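Aminotransferase class I and II (Streptococcus suis 89/1591, PDB 3OP7) probably transfers amino groups between amino acids and 2-oxo acids with pyridoxal phosphate as cofactor. Local coordinates at residues T55-F68 and I253-L267. Numbering follows the deposited sequence.
With EDO (1,2-ethanediol), chain H; SO4 (sulfate ion), chain C; SO4 (sulfate ion), chain D.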
# COMPACT_ATOMS: atom_id res chain seq x y z
N THR A 55 20.00 7.26 -9.55
CA THR A 55 18.58 7.59 -9.69
C THR A 55 18.09 8.24 -8.39
O THR A 55 18.21 7.66 -7.33
CB THR A 55 17.75 6.37 -10.09
OG1 THR A 55 18.23 5.87 -11.33
CG2 THR A 55 16.26 6.70 -10.22
N LYS A 56 17.51 9.42 -8.49
CA LYS A 56 16.92 10.05 -7.30
C LYS A 56 15.81 9.15 -6.74
O LYS A 56 14.94 8.67 -7.48
CB LYS A 56 16.33 11.40 -7.67
CG LYS A 56 17.37 12.45 -7.90
CD LYS A 56 16.72 13.77 -8.27
CE LYS A 56 17.70 14.75 -8.89
NZ LYS A 56 18.89 15.04 -8.03
N LEU A 57 15.85 8.92 -5.43
CA LEU A 57 14.81 8.11 -4.78
C LEU A 57 13.72 9.13 -4.34
O LEU A 57 13.30 9.22 -3.16
CB LEU A 57 15.43 7.32 -3.62
CG LEU A 57 16.50 6.31 -4.04
CD1 LEU A 57 17.22 5.74 -2.79
CD2 LEU A 57 15.85 5.21 -4.89
N ASN A 58 13.23 9.88 -5.32
CA ASN A 58 12.02 10.68 -5.17
C ASN A 58 10.78 9.84 -5.41
O ASN A 58 10.87 8.60 -5.34
CB ASN A 58 12.10 11.96 -6.03
CG ASN A 58 12.29 11.65 -7.54
OD1 ASN A 58 11.92 10.61 -8.02
ND2 ASN A 58 12.87 12.67 -8.28
N TYR A 59 9.61 10.42 -5.63
CA TYR A 59 8.42 9.62 -5.89
C TYR A 59 8.47 8.86 -7.24
O TYR A 59 7.77 7.89 -7.43
CB TYR A 59 7.13 10.43 -5.73
CG TYR A 59 6.82 10.70 -4.27
CD1 TYR A 59 6.14 9.74 -3.49
CD2 TYR A 59 7.21 11.86 -3.65
CE1 TYR A 59 5.88 10.01 -2.13
CE2 TYR A 59 6.96 12.09 -2.32
CZ TYR A 59 6.25 11.12 -1.57
OH TYR A 59 5.96 11.37 -0.23
N GLY A 60 9.34 9.30 -8.15
CA GLY A 60 9.64 8.54 -9.35
C GLY A 60 8.47 8.51 -10.30
O GLY A 60 7.77 9.50 -10.47
N TRP A 61 8.25 7.36 -10.92
CA TRP A 61 7.16 7.15 -11.83
C TRP A 61 5.89 6.85 -11.03
O TRP A 61 5.67 5.72 -10.55
CB TRP A 61 7.43 5.98 -12.76
CG TRP A 61 8.59 6.18 -13.69
CD1 TRP A 61 9.83 5.62 -13.60
CD2 TRP A 61 8.59 6.98 -14.86
NE1 TRP A 61 10.60 6.01 -14.66
CE2 TRP A 61 9.88 6.87 -15.44
CE3 TRP A 61 7.65 7.81 -15.47
CZ2 TRP A 61 10.24 7.54 -16.60
CZ3 TRP A 61 8.01 8.48 -16.64
CH2 TRP A 61 9.28 8.33 -17.17
N ILE A 62 5.03 7.83 -10.94
CA ILE A 62 3.85 7.74 -10.12
C ILE A 62 3.01 6.55 -10.55
O ILE A 62 2.50 5.79 -9.69
CB ILE A 62 3.08 9.11 -10.11
CG1 ILE A 62 3.92 10.19 -9.45
CG2 ILE A 62 1.71 8.95 -9.48
CD1 ILE A 62 4.14 10.03 -7.91
N GLU A 63 2.88 6.33 -11.85
CA GLU A 63 1.98 5.28 -12.29
C GLU A 63 2.68 4.05 -12.80
O GLU A 63 2.03 3.18 -13.33
CB GLU A 63 1.11 5.79 -13.38
CG GLU A 63 0.22 6.89 -12.85
CD GLU A 63 -0.76 7.41 -13.86
OE1 GLU A 63 -0.66 7.10 -15.04
OE2 GLU A 63 -1.64 8.17 -13.43
N GLY A 64 3.99 4.00 -12.60
CA GLY A 64 4.85 3.00 -13.23
C GLY A 64 5.56 3.59 -14.46
O GLY A 64 5.03 4.46 -15.17
N SER A 65 6.74 3.06 -14.74
CA SER A 65 7.57 3.55 -15.81
C SER A 65 6.94 3.25 -17.16
O SER A 65 6.08 2.34 -17.28
CB SER A 65 8.95 2.88 -15.75
OG SER A 65 8.86 1.48 -15.86
N PRO A 66 7.38 3.97 -18.19
CA PRO A 66 6.84 3.67 -19.52
C PRO A 66 7.16 2.24 -19.96
O PRO A 66 6.34 1.58 -20.64
CB PRO A 66 7.54 4.72 -20.39
CG PRO A 66 7.77 5.87 -19.45
CD PRO A 66 8.14 5.23 -18.17
N ALA A 67 8.33 1.75 -19.57
CA ALA A 67 8.72 0.36 -19.92
C ALA A 67 7.82 -0.65 -19.18
O ALA A 67 7.39 -1.63 -19.75
CB ALA A 67 10.20 0.10 -19.59
N PHE A 68 7.56 -0.38 -17.91
CA PHE A 68 6.61 -1.19 -17.12
C PHE A 68 5.23 -1.24 -17.79
O PHE A 68 4.68 -2.30 -18.05
CB PHE A 68 6.50 -0.65 -15.70
CG PHE A 68 5.48 -1.35 -14.88
CD1 PHE A 68 5.79 -2.53 -14.24
CD2 PHE A 68 4.21 -0.81 -14.73
CE1 PHE A 68 4.83 -3.18 -13.45
CE2 PHE A 68 3.20 -1.49 -13.94
CZ PHE A 68 3.53 -2.67 -13.31
N ILE A 253 0.26 6.20 -2.88
CA ILE A 253 0.90 7.23 -3.78
C ILE A 253 1.52 6.59 -5.04
O ILE A 253 1.12 6.92 -6.18
CB ILE A 253 1.91 8.16 -3.08
CG1 ILE A 253 1.26 8.86 -1.88
CG2 ILE A 253 2.46 9.21 -4.13
CD1 ILE A 253 2.17 9.79 -1.12
N CYS A 254 2.49 5.73 -4.81
CA CYS A 254 3.19 5.01 -5.85
C CYS A 254 3.94 3.83 -5.23
O CYS A 254 4.09 3.70 -4.00
CB CYS A 254 4.18 5.97 -6.56
SG CYS A 254 5.26 6.73 -5.46
N ALA A 255 4.45 3.00 -6.10
CA ALA A 255 5.32 1.94 -5.70
C ALA A 255 6.75 2.41 -5.77
O ALA A 255 7.01 3.58 -6.15
CB ALA A 255 5.12 0.76 -6.66
N GLY A 256 7.71 1.56 -5.38
CA GLY A 256 9.08 2.08 -5.19
C GLY A 256 9.89 2.27 -6.48
O GLY A 256 9.63 1.62 -7.47
N VAL A 257 10.87 3.17 -6.43
CA VAL A 257 11.79 3.41 -7.55
C VAL A 257 12.59 2.14 -7.96
O VAL A 257 12.60 1.78 -9.12
CB VAL A 257 12.76 4.57 -7.22
CG1 VAL A 257 13.88 4.77 -8.25
CG2 VAL A 257 11.94 5.86 -7.15
N PHE A 258 13.24 1.50 -6.99
CA PHE A 258 14.02 0.28 -7.26
C PHE A 258 13.06 -0.79 -7.65
O PHE A 258 13.33 -1.58 -8.55
CB PHE A 258 14.80 -0.14 -6.01
CG PHE A 258 15.34 -1.52 -6.03
CD1 PHE A 258 14.55 -2.57 -5.60
CD2 PHE A 258 16.64 -1.79 -6.47
CE1 PHE A 258 15.05 -3.86 -5.57
CE2 PHE A 258 17.13 -3.12 -6.44
CZ PHE A 258 16.33 -4.12 -5.98
N ASP A 259 11.92 -0.81 -6.98
CA ASP A 259 10.93 -1.88 -7.23
C ASP A 259 10.45 -1.88 -8.72
O ASP A 259 10.38 -2.91 -9.40
CB ASP A 259 9.78 -1.76 -6.25
CG ASP A 259 10.22 -1.84 -4.79
OD1 ASP A 259 11.21 -2.55 -4.50
OD2 ASP A 259 9.55 -1.16 -3.94
N ASP A 260 10.11 -0.70 -9.23
CA ASP A 260 9.78 -0.53 -10.62
C ASP A 260 10.95 -0.88 -11.57
O ASP A 260 10.73 -1.44 -12.64
CB ASP A 260 9.25 0.89 -10.88
CG ASP A 260 9.18 1.22 -12.36
OD1 ASP A 260 8.15 0.96 -13.00
OD2 ASP A 260 10.18 1.77 -12.86
N LEU A 261 12.18 -0.52 -11.21
CA LEU A 261 13.37 -0.85 -12.02
C LEU A 261 13.51 -2.36 -12.17
O LEU A 261 13.74 -2.87 -13.29
CB LEU A 261 14.63 -0.29 -11.36
CG LEU A 261 15.60 0.67 -12.03
CD1 LEU A 261 17.00 0.26 -11.64
CD2 LEU A 261 15.44 0.85 -13.58
N VAL A 262 13.39 -3.09 -11.06
CA VAL A 262 13.45 -4.56 -11.11
C VAL A 262 12.27 -5.08 -11.92
O VAL A 262 12.45 -6.01 -12.72
CB VAL A 262 13.47 -5.21 -9.70
CG1 VAL A 262 13.42 -6.75 -9.80
CG2 VAL A 262 14.72 -4.72 -8.92
N ALA A 263 11.10 -4.47 -11.76
CA ALA A 263 9.92 -4.95 -12.50
C ALA A 263 10.15 -4.81 -14.02
O ALA A 263 9.77 -5.67 -14.76
CB ALA A 263 8.64 -4.17 -12.09
N GLN A 264 10.77 -3.69 -14.44
CA GLN A 264 11.04 -3.45 -15.86
C GLN A 264 11.91 -4.63 -16.40
O GLN A 264 11.67 -5.18 -17.47
CB GLN A 264 11.82 -2.15 -16.06
CG GLN A 264 11.02 -0.86 -15.85
CD GLN A 264 11.87 0.38 -16.08
OE1 GLN A 264 12.55 0.51 -17.10
NE2 GLN A 264 11.86 1.26 -15.12
N LEU A 265 12.98 -4.92 -15.66
CA LEU A 265 13.89 -6.02 -16.01
C LEU A 265 13.18 -7.38 -16.05
O LEU A 265 13.34 -8.15 -17.03
CB LEU A 265 15.06 -6.04 -15.03
CG LEU A 265 16.14 -7.11 -15.25
CD1 LEU A 265 16.77 -7.02 -16.66
CD2 LEU A 265 17.20 -6.94 -14.16
N ALA A 266 12.41 -7.71 -15.02
CA ALA A 266 11.68 -8.98 -14.97
C ALA A 266 10.69 -9.10 -16.11
O ALA A 266 10.62 -10.14 -16.80
CB ALA A 266 10.96 -9.16 -13.62
N LEU A 267 9.93 -8.05 -16.38
CA LEU A 267 8.94 -8.11 -17.46
C LEU A 267 9.57 -8.21 -18.86
O LEU A 267 9.03 -8.88 -19.75
CB LEU A 267 8.04 -6.86 -17.37
CG LEU A 267 7.03 -7.01 -16.26
CD1 LEU A 267 6.49 -5.65 -15.85
CD2 LEU A 267 5.88 -7.94 -16.64
C1 EDO H . 6.30 10.87 -12.96
O1 EDO H . 5.04 10.27 -12.74
C2 EDO H . 6.25 11.70 -14.24
O2 EDO H . 5.35 11.12 -15.17
S SO4 C . 13.63 15.84 -6.05
O1 SO4 C . 14.72 16.79 -6.14
O2 SO4 C . 13.13 15.66 -4.68
O3 SO4 C . 12.51 16.01 -6.92
O4 SO4 C . 14.31 14.68 -6.54
S SO4 D . 14.03 12.10 -11.98
O1 SO4 D . 14.94 13.19 -11.52
O2 SO4 D . 12.81 12.16 -11.14
O3 SO4 D . 13.59 12.45 -13.36
O4 SO4 D . 14.73 10.78 -11.89
O HOH W 1 8.59 5.71 -6.15
O HOH W 2 8.25 5.11 -8.37
O HOH W 3 13.18 3.93 -15.35
O HOH W 4 3.97 3.31 -8.90
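Asp260 OD1 takes two bonds from Ser65: the backbone N reaches it from above the carboxylate plane at 3.1 Å, and OG donates to its syn lone pair. Ser65 suits the N-cap of helix 66-73 because its small hydroxyl also accepts; with chi1 at 59°, OG lies between the backbone N and carbonyl carbon and accepts a capping hydrogen bond from Phe68 N at 3.1 Å. An aspartate fits here because its second oxygen serves Gln264, one helical turn on, whose NE2 bonds OD2 at 2.9 Å nearly in the amide plane, while Ala67 CB packs against Gln264 OE1. Beside these polar groups, Phe68 CD1 lies 3.6 Å from Leu267 CD1 and also touches the methyl of Ala263, apolar residues spaced along one side of helix 257-268.

At the start of that helix, beta-branched Val257 sends two methyls to different neighbours: CG1 meets Thr55 CG2 at 3.6 Å and Leu57 CD2, whereas CG2 packs on Asn58 O and Gly60 CA. Gly60 turns the chain with a positive phi of 69°, a conformation open to glycine. Cys254 SG approaches the Tyr59 ring at its edge, 3.7 Å from CD1, and Ile253 CG2 lies against the same side chain. Water 4 links Ile62 O to Ala255 N.

Outside the two segments, Gln86 of strand 84-87 also hydrogen-bonds Asp260 OD1. Tyr59 OH bonds the lysine-pyridoxal phosphate side chain of the second subunit, consistent with the active sites shared across the dimer in this aminotransferase fold. Helix 257-268 is flanked by helices 34-41 and 45-53, and Phe258 stacks on Phe258 of the second subunit, while Phe68 rests on strand 84-87, at an edge of the large mixed sheet.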